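Local coordinates for methyltransferase-like protein of unknown function (Silicibacter pomeroyi DSS-3, PDB 3CVO) that is of unknown function but probably transfers methyl groups from S-adenosylmethionine as a class I methyltransferase, at residues 35-40 with 55-60; 136-141 with 165-170; 27-32 with 47-52; 15-20 with 174-179. One frame throughout, in Å; residues are numbered along the deposited sequence.

Overall arrangement
The four contacts are spread over a Rossmann-like sheet with the strand order 3-2-1-4-5-7-6 of class I methyltransferases. Interaction 1 pairs the first two strands and ends in the loops that probably shape the cofactor site. Interaction 3 lies at the opposite end of the same strands, its centre about 16 Å away, and meets interaction 1 through E36 OE2 and Y28 OH, 2.6 Å apart in a probable hydrogen bond. Helix 18-30 is shared by interactions 3 and 4, gripped at its C-terminal end in the first and at its start in the second. Interaction 2 packs helices against the other half of the sheet and reaches interaction 1 where Y37 CD1 lies 3.4 Å from C136 SG.

Interaction 1: 35-40 with 55-60; sequences LEYGSG and TSVESD. With EDO (1,2-ethanediol), chain P; EDO (1,2-ethanediol), chain O.
S56 OG donates a 2.7 Å hydrogen bond to E36 OE1, and just past the end of the first strand S39 bonds to E58, all within the beta-alpha-beta unit that opens a class I methyltransferase fold. E58 OE1 takes two donors from S39: the hydroxyl OG at 2.8 Å, on the anti side of the carboxylate, and the backbone N at 3.0 Å. E58 reaches them because its CG stands opposite the backbone N (chi1 178°) and the chain then bends at chi2 (55°). The second oxygen, OE2, accepts the amide of D60 through its anti lone pair, so both carboxylate oxygens are held and the group has little freedom to rotate. E36 too has both oxygens engaged: Y28 OH and S42 OG bond to OE2, and T43 OG1 shares OE1 with S56.

The sequence E36-Y37-G38-S39-G40 matches the ExGxG signature of this family, and an acidic residue at the end of the second strand, here E58, commonly binds the cofactor ribose in relatives. G38 has backbone angles that would jam any side chain against the preceding carbonyl.

The strands themselves, 35-37 and 55-58, run parallel, 15° apart. E36 N bonds to T55 O, V57 N to E36 O, and G38 N to V57 O at 2.8 Å. On the face shared by L35, T55, Y37 and V57 the contact turns apolar. L35 CD1 approaches V57 CG2, and Y37 lies alongside V57, its ring atom CD1 4.0 Å from V57 CB.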
loop_
_atom_site.group_PDB
_atom_site.type_symbol
_atom_site.label_atom_id
_atom_site.label_comp_id
_atom_site.label_asym_id
_atom_site.label_seq_id
_atom_site.Cartn_x
_atom_site.Cartn_y
_atom_site.Cartn_z
ATOM N N LEU A 35 -4.707 13.170 -17.913
ATOM C CA LEU A 35 -3.749 13.022 -16.830
ATOM C C LEU A 35 -2.544 12.293 -17.377
ATOM O O LEU A 35 -2.689 11.246 -17.994
ATOM C CB LEU A 35 -4.379 12.218 -15.650
ATOM C CG LEU A 35 -3.390 11.612 -14.633
ATOM C CD1 LEU A 35 -2.594 12.781 -13.985
ATOM C CD2 LEU A 35 -4.074 10.714 -13.576
ATOM N N GLU A 36 -1.368 12.871 -17.166
ATOM C CA GLU A 36 -0.129 12.247 -17.561
ATOM C C GLU A 36 0.759 11.974 -16.390
ATOM O O GLU A 36 0.867 12.749 -15.426
ATOM C CB GLU A 36 0.652 13.131 -18.557
ATOM C CG GLU A 36 -0.060 13.654 -19.740
ATOM C CD GLU A 36 0.885 14.425 -20.643
ATOM O OE1 GLU A 36 1.608 15.313 -20.109
ATOM O OE2 GLU A 36 0.934 14.130 -21.878
ATOM N N TYR A 37 1.393 10.821 -16.458
ATOM C CA TYR A 37 2.536 10.577 -15.584
ATOM C C TYR A 37 3.786 10.637 -16.449
ATOM O O TYR A 37 3.935 9.843 -17.365
ATOM C CB TYR A 37 2.407 9.212 -14.953
ATOM C CG TYR A 37 1.268 9.013 -13.979
ATOM C CD1 TYR A 37 1.400 9.346 -12.656
ATOM C CD2 TYR A 37 0.069 8.435 -14.395
ATOM C CE1 TYR A 37 0.370 9.100 -11.729
ATOM C CE2 TYR A 37 -0.962 8.171 -13.497
ATOM C CZ TYR A 37 -0.802 8.510 -12.155
ATOM O OH TYR A 37 -1.744 8.224 -11.194
ATOM N N GLY A 38 4.652 11.598 -16.177
ATOM C CA GLY A 38 5.723 11.946 -17.093
ATOM C C GLY A 38 5.305 13.159 -17.881
ATOM O O GLY A 38 4.154 13.279 -18.270
ATOM N N SER A 39 6.199 14.117 -18.016
ATOM C CA SER A 39 5.893 15.319 -18.798
ATOM C C SER A 39 6.897 15.441 -19.921
ATOM O O SER A 39 8.008 14.977 -19.808
ATOM C CB SER A 39 5.859 16.579 -17.923
ATOM O OG SER A 39 7.157 16.975 -17.541
ATOM N N GLY A 40 6.477 16.062 -21.009
ATOM C CA GLY A 40 7.335 16.281 -22.167
ATOM C C GLY A 40 6.581 16.511 -23.456
ATOM O O GLY A 40 5.621 17.284 -23.538
ATOM N N THR A 55 -3.037 17.650 -16.613
ATOM C CA THR A 55 -2.229 17.532 -15.417
ATOM C C THR A 55 -1.151 16.521 -15.701
ATOM O O THR A 55 -1.413 15.443 -16.227
ATOM C CB THR A 55 -3.045 17.096 -14.139
ATOM O OG1 THR A 55 -4.193 17.929 -13.999
ATOM C CG2 THR A 55 -2.183 17.214 -12.876
ATOM N N SER A 56 0.074 16.922 -15.417
ATOM C CA SER A 56 1.241 16.082 -15.683
ATOM C C SER A 56 2.097 15.984 -14.430
ATOM O O SER A 56 2.609 16.960 -13.917
ATOM C CB SER A 56 2.075 16.661 -16.837
ATOM O OG SER A 56 1.245 16.931 -17.976
ATOM N N VAL A 57 2.211 14.761 -13.945
ATOM C CA VAL A 57 2.966 14.436 -12.745
ATOM C C VAL A 57 4.409 14.219 -13.150
ATOM O O VAL A 57 4.742 13.471 -14.061
ATOM C CB VAL A 57 2.373 13.132 -12.037
ATOM C CG1 VAL A 57 3.296 12.640 -10.854
ATOM C CG2 VAL A 57 0.912 13.362 -11.623
ATOM N N GLU A 58 5.302 14.889 -12.456
ATOM C CA GLU A 58 6.706 14.874 -12.863
ATOM C C GLU A 58 7.655 14.795 -11.653
ATOM O O GLU A 58 7.547 15.595 -10.745
ATOM C CB GLU A 58 6.992 16.172 -13.652
ATOM C CG GLU A 58 8.438 16.361 -14.135
ATOM C CD GLU A 58 8.938 15.170 -14.964
ATOM O OE1 GLU A 58 8.294 14.880 -15.985
ATOM O OE2 GLU A 58 9.918 14.517 -14.535
ATOM N N SER A 59 8.601 13.854 -11.705
ATOM C CA SER A 59 9.539 13.622 -10.596
ATOM C C SER A 59 10.823 14.483 -10.672
ATOM O O SER A 59 11.467 14.722 -9.650
ATOM C CB SER A 59 9.938 12.122 -10.522
ATOM O OG SER A 59 10.462 11.668 -11.754
ATOM N N ASP A 60 11.172 14.956 -11.868
ATOM C CA ASP A 60 12.424 15.712 -12.112
ATOM C C ASP A 60 12.088 17.194 -11.967
ATOM O O ASP A 60 11.466 17.786 -12.828
ATOM C CB ASP A 60 12.976 15.370 -13.502
ATOM C CG ASP A 60 14.297 16.061 -13.838
ATOM O OD1 ASP A 60 14.608 17.150 -13.333
ATOM O OD2 ASP A 60 15.034 15.494 -14.662
HETATM C C1 EDO P . 17.629 17.471 -17.658
HETATM O O1 EDO P . 16.738 17.681 -18.756
HETATM C C2 EDO P . 16.887 16.733 -16.555
HETATM O O2 EDO P . 16.845 17.551 -15.379
HETATM C C1 EDO O . -6.208 19.942 -10.743
HETATM O O1 EDO O . -6.935 19.235 -11.776
HETATM C C2 EDO O . -4.696 19.755 -10.916
HETATM O O2 EDO O . -4.328 19.966 -12.293
#

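Interaction 2: 136-141 with 165-170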
loop_
_atom_site.group_PDB
_atom_site.type_symbol
_atom_site.label_atom_id
_atom_site.label_comp_id
_atom_site.label_asym_id
_atom_site.label_seq_id
_atom_site.Cartn_x
_atom_site.Cartn_y
_atom_site.Cartn_z
ATOM N N CYS A 136 1.310 3.301 -11.347
ATOM C CA CYS A 136 0.452 4.363 -11.877
ATOM C C CYS A 136 -0.743 3.727 -12.599
ATOM O O CYS A 136 -1.889 4.206 -12.529
ATOM C CB CYS A 136 1.187 5.238 -12.850
ATOM S SG CYS A 136 2.530 6.235 -12.133
ATOM N N ALA A 137 -0.474 2.629 -13.274
ATOM C CA ALA A 137 -1.533 1.947 -14.003
ATOM C C ALA A 137 -2.592 1.389 -13.046
ATOM O O ALA A 137 -3.827 1.536 -13.244
ATOM C CB ALA A 137 -0.964 0.831 -14.931
ATOM N N LEU A 138 -2.097 0.748 -11.998
ATOM C CA LEU A 138 -2.966 0.206 -10.918
ATOM C C LEU A 138 -3.680 1.288 -10.133
ATOM O O LEU A 138 -4.842 1.140 -9.838
ATOM C CB LEU A 138 -2.211 -0.754 -9.975
ATOM C CG LEU A 138 -1.651 -2.016 -10.654
ATOM C CD1 LEU A 138 -1.020 -2.897 -9.521
ATOM C CD2 LEU A 138 -2.649 -2.751 -11.495
ATOM N N ALA A 139 -2.983 2.367 -9.828
ATOM C CA ALA A 139 -3.566 3.513 -9.151
ATOM C C ALA A 139 -4.787 4.019 -9.917
ATOM O O ALA A 139 -5.823 4.242 -9.339
ATOM C CB ALA A 139 -2.537 4.612 -8.961
ATOM N N THR A 140 -4.673 4.035 -11.246
ATOM C CA THR A 140 -5.751 4.514 -12.089
ATOM C C THR A 140 -6.902 3.540 -11.964
ATOM O O THR A 140 -8.031 3.934 -11.698
ATOM C CB THR A 140 -5.293 4.640 -13.560
ATOM O OG1 THR A 140 -4.235 5.599 -13.617
ATOM C CG2 THR A 140 -6.443 5.046 -14.492
ATOM N N ALA A 141 -6.599 2.251 -12.104
ATOM C CA ALA A 141 -7.651 1.207 -12.131
ATOM C C ALA A 141 -8.438 1.250 -10.846
ATOM O O ALA A 141 -9.653 1.118 -10.824
ATOM C CB ALA A 141 -7.065 -0.211 -12.326
ATOM N N GLU A 165 -2.392 -6.491 -16.578
ATOM C CA GLU A 165 -3.550 -6.944 -17.355
ATOM C C GLU A 165 -4.613 -7.551 -16.432
ATOM O O GLU A 165 -5.820 -7.556 -16.733
ATOM C CB GLU A 165 -3.115 -7.903 -18.468
ATOM C CG GLU A 165 -2.225 -7.210 -19.425
ATOM C CD GLU A 165 -1.759 -8.066 -20.590
ATOM O OE1 GLU A 165 -2.359 -9.111 -20.849
ATOM O OE2 GLU A 165 -0.785 -7.663 -21.249
ATOM N N GLU A 166 -4.163 -7.993 -15.271
ATOM C CA GLU A 166 -5.104 -8.591 -14.306
ATOM C C GLU A 166 -6.213 -7.600 -13.988
ATOM O O GLU A 166 -7.400 -7.962 -13.811
ATOM C CB GLU A 166 -4.431 -8.990 -13.001
ATOM C CG GLU A 166 -5.458 -9.551 -12.031
ATOM C CD GLU A 166 -4.931 -10.016 -10.690
ATOM O OE1 GLU A 166 -3.712 -9.880 -10.430
ATOM O OE2 GLU A 166 -5.784 -10.515 -9.893
ATOM N N PHE A 167 -5.828 -6.333 -13.917
ATOM C CA PHE A 167 -6.770 -5.269 -13.538
ATOM C C PHE A 167 -7.204 -4.331 -14.662
ATOM O O PHE A 167 -8.285 -3.738 -14.595
ATOM C CB PHE A 167 -6.216 -4.480 -12.370
ATOM C CG PHE A 167 -6.044 -5.317 -11.134
ATOM C CD1 PHE A 167 -7.156 -5.777 -10.436
ATOM C CD2 PHE A 167 -4.793 -5.657 -10.691
ATOM C CE1 PHE A 167 -7.026 -6.580 -9.316
ATOM C CE2 PHE A 167 -4.631 -6.419 -9.555
ATOM C CZ PHE A 167 -5.753 -6.884 -8.848
ATOM N N LEU A 168 -6.366 -4.181 -15.682
ATOM C CA LEU A 168 -6.624 -3.243 -16.778
ATOM C C LEU A 168 -7.244 -3.943 -17.983
ATOM O O LEU A 168 -7.787 -3.318 -18.907
ATOM C CB LEU A 168 -5.322 -2.482 -17.172
ATOM C CG LEU A 168 -5.113 -1.250 -16.287
ATOM C CD1 LEU A 168 -4.717 -1.617 -14.837
ATOM C CD2 LEU A 168 -4.018 -0.347 -16.930
ATOM N N GLY A 169 -7.150 -5.259 -17.926
ATOM C CA GLY A 169 -7.527 -6.129 -19.013
ATOM C C GLY A 169 -6.507 -6.225 -20.143
ATOM O O GLY A 169 -5.397 -5.781 -20.014
ATOM N N ALA A 170 -6.938 -6.790 -21.261
ATOM C CA ALA A 170 -6.062 -7.014 -22.436
ATOM C C ALA A 170 -5.826 -5.702 -23.170
ATOM O O ALA A 170 -6.772 -4.974 -23.454
ATOM C CB ALA A 170 -6.669 -8.066 -23.396
#
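L138 and F167 cross obliquely, joining helix 133-143 to the short helix 165-168 in the layer that covers one side of the Rossmann-like sheet. The methyl CD2 of L138 meets ring atom CD2 of F167 at 3.7 Å and lies also near F167 CB. L138 can offer this methyl because its CG lies beside its own backbone N (chi1 -62°) and the chain extends from there toward the short helix. One face of the phenylalanine ring is covered by CG of its neighbour E166, 4.0 Å above the ring plane, and F142 packs against the ring edge-to-face.

L168 is the second element of the joint. Its forked end fits against successive turns of the longer helix: CD2 lies 3.8 Å from A137 CB, while CD1 contacts A137 O. Two alanines four residues apart, A137 and A141, thus leave room for the leucine to come close to the helix backbone, and L138 CD2 also touches L168 CD1, 4.1 Å away. No hydrogen bond links the two segments; side chain meets side chain through apolar atoms alone, and every residue that touches across the joint is buried.

L168 also rests on L150, F180 and V182, so the leucine is wedged between helix 133-143 and strands of the sheet. The short helix ends directly afterwards at G169, which has positive phi and whose N still bonds to E165 O. On the longer helix, the methyl CB of A141 receives L168 CD1 at 3.7 Å.

Interaction 3: 27-32 with 47-52; sequences AYEEAE and AELPGK
The backbones draw together at E32 and K52, whose CA atoms are 5.0 Å apart, with K52 CA making a CH...O contact to E32 O just after helix 18-30 has ended. The lysine side chain bends at chi2 (-59°) and runs back to the helix terminus, where its ammonium meets three backbone carbonyls. K52 NZ bonds to A31 O at 2.8 Å, almost in line with the carbonyl, and to E29 O at 2.8 Å from above that carbonyl's plane; a weak third bond goes to Y28 O at 3.0 Å. The positive charge would probably offset the partial negative charge of the helix end. Were this lysine an alanine, the carbonyls of E29 and A31 would probably lose their shared donor and a gap would open between loop and helix.

Alongside, L49 presses CD1 against Y28 CB at 3.8 Å and against E29 CG at 3.9 Å, the glutamate crossing it at about a right angle. The backbone N of K52 bonds to T80 OG1. A lysine bonded to the carbonyls at the end of a helix in this way ties helix 18-30 to the loop leading into strand 53-58, within the Rossmann-like fold.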
loop_
_atom_site.group_PDB
_atom_site.type_symbol
_atom_site.label_atom_id
_atom_site.label_comp_id
_atom_site.label_asym_id
_atom_site.label_seq_id
_atom_site.Cartn_x
_atom_site.Cartn_y
_atom_site.Cartn_z
ATOM N N ALA A 27 -6.267 10.032 -28.970
ATOM C CA ALA A 27 -6.811 9.838 -27.625
ATOM C C ALA A 27 -7.024 11.193 -26.993
ATOM O O ALA A 27 -8.039 11.456 -26.354
ATOM C CB ALA A 27 -5.852 8.990 -26.748
ATOM N N TYR A 28 -6.032 12.050 -27.179
ATOM C CA TYR A 28 -6.019 13.390 -26.582
ATOM C C TYR A 28 -7.082 14.289 -27.225
ATOM O O TYR A 28 -7.677 15.155 -26.576
ATOM C CB TYR A 28 -4.628 14.044 -26.713
ATOM C CG TYR A 28 -3.626 13.589 -25.660
ATOM C CD1 TYR A 28 -3.826 12.433 -24.914
ATOM C CD2 TYR A 28 -2.500 14.343 -25.382
ATOM C CE1 TYR A 28 -2.925 12.053 -23.928
ATOM C CE2 TYR A 28 -1.592 13.969 -24.402
ATOM C CZ TYR A 28 -1.794 12.820 -23.676
ATOM O OH TYR A 28 -0.871 12.417 -22.663
ATOM N N GLU A 29 -7.319 14.050 -28.509
ATOM C CA GLU A 29 -8.311 14.824 -29.267
ATOM C C GLU A 29 -9.674 14.502 -28.718
ATOM O O GLU A 29 -10.506 15.383 -28.538
ATOM C CB GLU A 29 -8.226 14.563 -30.776
ATOM C CG GLU A 29 -7.025 15.278 -31.350
ATOM C CD GLU A 29 -6.810 15.101 -32.849
ATOM O OE1 GLU A 29 -7.391 14.171 -33.462
ATOM O OE2 GLU A 29 -6.018 15.896 -33.406
ATOM N N GLU A 30 -9.856 13.233 -28.392
ATOM C CA GLU A 30 -11.146 12.701 -27.939
ATOM C C GLU A 30 -11.431 13.035 -26.466
ATOM O O GLU A 30 -12.566 13.137 -26.067
ATOM C CB GLU A 30 -11.251 11.173 -28.150
ATOM C CG GLU A 30 -11.556 10.727 -29.576
ATOM N N ALA A 31 -10.389 13.163 -25.662
ATOM C CA ALA A 31 -10.497 13.475 -24.217
ATOM C C ALA A 31 -10.748 14.948 -23.943
ATOM O O ALA A 31 -10.327 15.815 -24.704
ATOM C CB ALA A 31 -9.173 13.091 -23.515
ATOM N N GLU A 32 -11.418 15.235 -22.831
ATOM C CA GLU A 32 -11.455 16.609 -22.311
ATOM C C GLU A 32 -10.429 16.782 -21.208
ATOM O O GLU A 32 -9.725 17.794 -21.135
ATOM C CB GLU A 32 -12.801 16.994 -21.732
ATOM C CG GLU A 32 -12.720 18.342 -21.019
ATOM C CD GLU A 32 -13.958 18.716 -20.216
ATOM O OE1 GLU A 32 -14.589 17.817 -19.600
ATOM O OE2 GLU A 32 -14.282 19.932 -20.198
ATOM N N ALA A 47 -1.358 20.479 -24.929
ATOM C CA ALA A 47 -1.394 21.928 -24.774
ATOM C C ALA A 47 -1.885 22.636 -26.026
ATOM O O ALA A 47 -2.464 23.711 -25.955
ATOM C CB ALA A 47 -0.001 22.461 -24.396
ATOM N N GLU A 48 -1.625 22.022 -27.170
ATOM C CA GLU A 48 -1.861 22.647 -28.461
ATOM C C GLU A 48 -3.258 22.383 -28.958
ATOM O O GLU A 48 -3.670 22.907 -29.967
ATOM C CB GLU A 48 -0.835 22.167 -29.479
ATOM C CG GLU A 48 0.553 22.684 -29.148
ATOM C CD GLU A 48 1.585 22.390 -30.225
ATOM O OE1 GLU A 48 1.421 21.397 -30.987
ATOM O OE2 GLU A 48 2.567 23.168 -30.281
ATOM N N LEU A 49 -3.986 21.569 -28.206
ATOM C CA LEU A 49 -5.383 21.285 -28.479
ATOM C C LEU A 49 -6.288 22.173 -27.617
ATOM O O LEU A 49 -6.022 22.412 -26.423
ATOM C CB LEU A 49 -5.705 19.809 -28.250
ATOM C CG LEU A 49 -4.972 18.781 -29.126
ATOM C CD1 LEU A 49 -5.173 17.346 -28.589
ATOM C CD2 LEU A 49 -5.412 18.888 -30.553
ATOM N N PRO A 50 -7.361 22.701 -28.218
ATOM C CA PRO A 50 -8.225 23.554 -27.410
ATOM C C PRO A 50 -9.149 22.790 -26.496
ATOM O O PRO A 50 -9.481 21.646 -26.739
ATOM C CB PRO A 50 -9.021 24.335 -28.441
ATOM C CG PRO A 50 -9.045 23.433 -29.652
ATOM C CD PRO A 50 -7.709 22.740 -29.647
ATOM N N GLY A 51 -9.522 23.456 -25.425
ATOM C CA GLY A 51 -10.561 22.983 -24.518
ATOM C C GLY A 51 -10.176 21.790 -23.662
ATOM O O GLY A 51 -11.028 21.032 -23.238
ATOM N N LYS A 52 -8.892 21.640 -23.377
ATOM C CA LYS A 52 -8.404 20.536 -22.521
ATOM C C LYS A 52 -8.001 20.948 -21.111
ATOM O O LYS A 52 -7.565 22.061 -20.860
ATOM C CB LYS A 52 -7.186 19.865 -23.132
ATOM C CG LYS A 52 -7.275 19.481 -24.588
ATOM C CD LYS A 52 -8.407 18.531 -24.914
ATOM C CE LYS A 52 -8.338 18.136 -26.362
ATOM N NZ LYS A 52 -9.567 17.450 -26.834
#

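Interaction 4: 15-20 with 174-179; sequences TMPPAE and IGRLAA
R176 threads past E20, P17, selenomethionine M16 and T15. Its CB lies 3.7 Å from E20 OE2, and CG comes nearer still, 3.1 Å from the same oxygen, because chi1 (67°) places CG between the backbone N and the carbonyl carbon. E20 OE2 accepts the amide of R176 at 2.9 Å in an almost straight bond (178°), from above the carboxylate plane. CD is still 3.8 Å from E20 OE2, and NE forms a salt bridge with D153. P17 CD sits over the centre of one guanidinium face, 3.7 Å above it, near CZ and NH1. NH2 packs against M16 CG and bonds to T15 O at 3.2 Å, tilted out of the guanidinium plane. A leucine in its place would probably leave D153 without its ionic mate and T15 O without this donor, and uncover the proline.

G175 occupies the tight type II' turn from I174 to L177, where a side chain would collide with E20 OE2. E20 CG touches L177 CB at 3.5 Å, and A19 CB faces I174 CG2. The start of helix 18-30 is thereby clasped to the hairpin of strands 172-174 and 177-182 at the border of the sheet, next to strand 148-152.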
loop_
_atom_site.group_PDB
_atom_site.type_symbol
_atom_site.label_atom_id
_atom_site.label_comp_id
_atom_site.label_asym_id
_atom_site.label_seq_id
_atom_site.Cartn_x
_atom_site.Cartn_y
_atom_site.Cartn_z
ATOM N N THR A 15 8.820 11.514 -28.296
ATOM C CA THR A 15 9.748 10.451 -28.734
ATOM C C THR A 15 9.068 9.117 -29.060
ATOM O O THR A 15 9.634 8.041 -28.867
ATOM C CB THR A 15 10.844 10.226 -27.699
ATOM O OG1 THR A 15 10.357 10.568 -26.403
ATOM C CG2 THR A 15 12.031 11.131 -28.012
HETATM N N MSE A 16 7.842 9.204 -29.549
HETATM C CA MSE A 16 7.082 8.024 -29.915
HETATM C C MSE A 16 7.191 7.862 -31.412
HETATM O O MSE A 16 7.159 8.835 -32.142
HETATM C CB MSE A 16 5.602 8.187 -29.563
HETATM C CG MSE A 16 5.311 8.448 -28.123
HETATM SE SE MSE A 16 3.401 8.186 -27.806
HETATM C CE MSE A 16 3.384 7.935 -25.876
ATOM N N PRO A 17 7.314 6.624 -31.886
ATOM C CA PRO A 17 7.258 6.470 -33.318
ATOM C C PRO A 17 5.889 6.904 -33.845
ATOM O O PRO A 17 4.976 7.192 -33.067
ATOM C CB PRO A 17 7.468 4.963 -33.522
ATOM C CG PRO A 17 8.110 4.492 -32.277
ATOM C CD PRO A 17 7.550 5.348 -31.199
ATOM N N PRO A 18 5.732 6.930 -35.164
ATOM C CA PRO A 18 4.535 7.459 -35.808
ATOM C C PRO A 18 3.187 6.876 -35.391
ATOM O O PRO A 18 2.240 7.619 -35.127
ATOM C CB PRO A 18 4.797 7.124 -37.274
ATOM C CG PRO A 18 6.276 7.305 -37.404
ATOM C CD PRO A 18 6.835 6.746 -36.140
ATOM N N ALA A 19 3.088 5.558 -35.441
ATOM C CA ALA A 19 1.826 4.855 -35.145
ATOM C C ALA A 19 1.380 5.199 -33.728
ATOM O O ALA A 19 0.215 5.520 -33.435
ATOM C CB ALA A 19 2.030 3.341 -35.254
ATOM N N GLU A 20 2.362 5.093 -32.847
ATOM C CA GLU A 20 2.172 5.329 -31.425
ATOM C C GLU A 20 1.752 6.785 -31.203
ATOM O O GLU A 20 0.848 7.058 -30.432
ATOM C CB GLU A 20 3.460 5.059 -30.640
ATOM C CG GLU A 20 3.769 3.613 -30.365
ATOM C CD GLU A 20 4.653 3.013 -31.407
ATOM O OE1 GLU A 20 4.553 3.470 -32.559
ATOM O OE2 GLU A 20 5.444 2.100 -31.073
ATOM N N ILE A 174 -0.456 -0.872 -30.062
ATOM C CA ILE A 174 -0.074 0.022 -31.165
ATOM C C ILE A 174 1.430 0.195 -31.077
ATOM O O ILE A 174 1.950 1.031 -30.338
ATOM C CB ILE A 174 -0.790 1.420 -31.115
ATOM C CG1 ILE A 174 -2.301 1.268 -30.878
ATOM C CG2 ILE A 174 -0.548 2.208 -32.400
ATOM C CD1 ILE A 174 -2.712 1.602 -29.477
ATOM N N GLY A 175 2.128 -0.622 -31.851
ATOM C CA GLY A 175 3.547 -0.793 -31.657
ATOM C C GLY A 175 3.850 -1.145 -30.228
ATOM O O GLY A 175 3.363 -2.136 -29.681
ATOM N N ARG A 176 4.670 -0.308 -29.621
ATOM C CA ARG A 176 5.171 -0.550 -28.271
ATOM C C ARG A 176 4.222 0.051 -27.246
ATOM O O ARG A 176 4.412 -0.072 -26.050
ATOM C CB ARG A 176 6.517 0.135 -28.088
ATOM C CG ARG A 176 6.360 1.651 -28.132
ATOM C CD ARG A 176 7.677 2.377 -28.025
ATOM N NE ARG A 176 7.455 3.714 -27.502
ATOM C CZ ARG A 176 8.339 4.691 -27.581
ATOM N NH1 ARG A 176 9.499 4.476 -28.179
ATOM N NH2 ARG A 176 8.060 5.879 -27.083
ATOM N N LEU A 177 3.226 0.749 -27.757
ATOM C CA LEU A 177 2.251 1.455 -26.905
ATOM C C LEU A 177 1.023 0.569 -26.668
ATOM O O LEU A 177 0.436 0.022 -27.598
ATOM C CB LEU A 177 1.810 2.760 -27.572
ATOM C CG LEU A 177 0.800 3.609 -26.801
ATOM C CD1 LEU A 177 1.526 4.227 -25.610
ATOM C CD2 LEU A 177 0.189 4.701 -27.699
ATOM N N ALA A 178 0.660 0.433 -25.408
ATOM C CA ALA A 178 -0.532 -0.317 -24.998
ATOM C C ALA A 178 -1.667 0.635 -24.677
ATOM O O ALA A 178 -1.536 1.561 -23.882
ATOM C CB ALA A 178 -0.228 -1.215 -23.772
ATOM N N ALA A 179 -2.784 0.400 -25.335
ATOM C CA ALA A 179 -4.031 1.096 -25.073
ATOM C C ALA A 179 -5.010 0.163 -24.363
ATOM O O ALA A 179 -5.375 -0.915 -24.860
ATOM C CB ALA A 179 -4.640 1.609 -26.383
#